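Local coordinates for protein intimin (Escherichia coli, PDB 1F00) that probably mediates bacterial adhesion to host cells, its C-terminal fragment joining immunoglobulin-like domains to a C-type lectin-like domain that binds a receptor, at residues Ala20-Val25 with Tyr60-Leu65. Numbering follows the deposited sequence.
Sequences AITYTV and YAKVTL
Tyr23 and Leu65 meet across these two antiparallel strands. CG of Tyr23 stands beside its own backbone N (chi1 -67°), which lays the ring along the sheet toward Leu65; Leu65 meets it at the ring edge, with CB 3.8 Å from Tyr23 CE1, while its CD1 methyl lies 3.6 Å from Tyr23 OH. The long ring and the branched leucine thus span a diagonal between neighbouring strands. On the same face, the small Ala61 suits its place opposite Val25: the methyls Val25 CG2 and Ala61 CB are only 3.5 Å apart, a tight fit.

The other face carries Thr22, Thr24, Lys62 and Thr64, residues suited to a more open surface. Lys62 has CG anti to its backbone N (chi1 165°), which brings CG 3.4 Å from Thr22 OG1 and starts the aliphatic chain across that hydroxyl; bends at chi3 and chi4 then carry NZ to a weak hydrogen bond with Thr24 OG1 (3.3 Å). Thr22 OG1 is buried without a polar partner.

Between the two faces, the backbones of Ile21 with Leu65, Tyr23 with Val63 and Val25 with Ala61 form hydrogen-bonded pairs, each joined by two bonds. Tyr23 N is 2.8 Å from Val63 O. On the other edge of strand 21-29, Thr22 N hydrogen-bonds to Asp9 OD2, and the backbone of Thr24 bonds to that of Lys7.

Phe41, Val75, Val91 and Phe93 from the facing sheet pack on the apolar face, closing the hydrophobic interior of an immunoglobulin-like beta sandwich.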
loop_
_atom_site.group_PDB
_atom_site.type_symbol
_atom_site.label_atom_id
_atom_site.label_comp_id
_atom_site.label_asym_id
_atom_site.label_seq_id
_atom_site.Cartn_x
_atom_site.Cartn_y
_atom_site.Cartn_z
ATOM N N ALA A 20 -21.993 -4.550 11.147
ATOM C CA ALA A 20 -22.654 -4.913 12.391
ATOM C C ALA A 20 -22.308 -6.270 12.961
ATOM O O ALA A 20 -22.059 -7.234 12.235
ATOM C CB ALA A 20 -24.174 -4.806 12.217
ATOM N N ILE A 21 -22.295 -6.321 14.286
ATOM C CA ILE A 21 -22.030 -7.544 15.012
ATOM C C ILE A 21 -23.380 -7.940 15.587
ATOM O O ILE A 21 -24.043 -7.132 16.236
ATOM C CB ILE A 21 -21.017 -7.313 16.151
ATOM C CG1 ILE A 21 -19.650 -6.961 15.551
ATOM C CG2 ILE A 21 -20.930 -8.550 17.033
ATOM C CD1 ILE A 21 -18.524 -6.860 16.562
ATOM N N THR A 22 -23.805 -9.169 15.325
ATOM C CA THR A 22 -25.087 -9.616 15.834
ATOM C C THR A 22 -24.927 -10.501 17.061
ATOM O O THR A 22 -24.159 -11.464 17.065
ATOM C CB THR A 22 -25.924 -10.341 14.734
ATOM O OG1 THR A 22 -26.907 -11.186 15.346
ATOM C CG2 THR A 22 -25.049 -11.158 13.834
ATOM N N TYR A 23 -25.643 -10.129 18.115
ATOM C CA TYR A 23 -25.619 -10.864 19.368
ATOM C C TYR A 23 -26.865 -11.725 19.463
ATOM O O TYR A 23 -27.968 -11.279 19.145
ATOM C CB TYR A 23 -25.575 -9.898 20.556
ATOM C CG TYR A 23 -24.293 -9.110 20.667
ATOM C CD1 TYR A 23 -24.056 -8.003 19.854
ATOM C CD2 TYR A 23 -23.305 -9.483 21.577
ATOM C CE1 TYR A 23 -22.866 -7.287 19.946
ATOM C CE2 TYR A 23 -22.117 -8.780 21.675
ATOM C CZ TYR A 23 -21.903 -7.682 20.858
ATOM O OH TYR A 23 -20.732 -6.972 20.961
ATOM N N THR A 24 -26.687 -12.964 19.895
ATOM C CA THR A 24 -27.814 -13.863 20.033
ATOM C C THR A 24 -27.853 -14.439 21.443
ATOM O O THR A 24 -26.873 -15.016 21.914
ATOM C CB THR A 24 -27.737 -15.018 19.008
ATOM O OG1 THR A 24 -27.652 -14.479 17.680
ATOM C CG2 THR A 24 -28.979 -15.897 19.109
ATOM N N VAL A 25 -28.978 -14.251 22.126
ATOM C CA VAL A 25 -29.137 -14.783 23.473
ATOM C C VAL A 25 -30.237 -15.832 23.470
ATOM O O VAL A 25 -31.103 -15.844 22.595
ATOM C CB VAL A 25 -29.518 -13.686 24.500
ATOM C CG1 VAL A 25 -28.376 -12.706 24.669
ATOM C CG2 VAL A 25 -30.782 -12.968 24.057
ATOM N N TYR A 60 -34.838 -17.687 21.562
ATOM C CA TYR A 60 -33.780 -16.819 21.054
ATOM C C TYR A 60 -34.194 -15.369 20.835
ATOM O O TYR A 60 -35.328 -15.082 20.458
ATOM C CB TYR A 60 -33.217 -17.376 19.746
ATOM C CG TYR A 60 -32.477 -18.686 19.889
ATOM C CD1 TYR A 60 -33.104 -19.898 19.609
ATOM C CD2 TYR A 60 -31.141 -18.713 20.293
ATOM C CE1 TYR A 60 -32.417 -21.106 19.723
ATOM C CE2 TYR A 60 -30.448 -19.914 20.413
ATOM C CZ TYR A 60 -31.090 -21.105 20.125
ATOM O OH TYR A 60 -30.407 -22.294 20.239
ATOM N N ALA A 61 -33.255 -14.458 21.080
ATOM C CA ALA A 61 -33.465 -13.023 20.904
ATOM C C ALA A 61 -32.194 -12.496 20.245
ATOM O O ALA A 61 -31.088 -12.927 20.578
ATOM C CB ALA A 61 -33.682 -12.348 22.246
ATOM N N LYS A 62 -32.345 -11.554 19.322
ATOM C CA LYS A 62 -31.191 -11.035 18.601
ATOM C C LYS A 62 -31.197 -9.527 18.380
ATOM O O LYS A 62 -32.250 -8.918 18.217
ATOM C CB LYS A 62 -31.107 -11.761 17.257
ATOM C CG LYS A 62 -30.204 -11.139 16.219
ATOM C CD LYS A 62 -30.354 -11.852 14.876
ATOM C CE LYS A 62 -29.777 -13.268 14.899
ATOM N NZ LYS A 62 -30.442 -14.177 15.876
ATOM N N VAL A 63 -30.004 -8.938 18.381
ATOM C CA VAL A 63 -29.822 -7.504 18.153
ATOM C C VAL A 63 -28.460 -7.286 17.493
ATOM O O VAL A 63 -27.581 -8.143 17.584
ATOM C CB VAL A 63 -29.867 -6.703 19.469
ATOM C CG1 VAL A 63 -31.230 -6.855 20.127
ATOM C CG2 VAL A 63 -28.760 -7.175 20.402
ATOM N N THR A 64 -28.289 -6.148 16.824
ATOM C CA THR A 64 -27.027 -5.844 16.155
ATOM C C THR A 64 -26.370 -4.591 16.720
ATOM O O THR A 64 -27.046 -3.702 17.241
ATOM C CB THR A 64 -27.227 -5.652 14.639
ATOM O OG1 THR A 64 -28.182 -4.612 14.410
ATOM C CG2 THR A 64 -27.716 -6.940 13.999
ATOM N N LEU A 65 -25.046 -4.529 16.607
ATOM C CA LEU A 65 -24.267 -3.403 17.115
ATOM C C LEU A 65 -23.357 -2.838 16.022
ATOM O O LEU A 65 -22.724 -3.590 15.282
ATOM C CB LEU A 65 -23.398 -3.868 18.294
ATOM C CG LEU A 65 -22.687 -2.893 19.246
ATOM C CD1 LEU A 65 -21.612 -3.659 20.002
ATOM C CD2 LEU A 65 -22.040 -1.747 18.503
#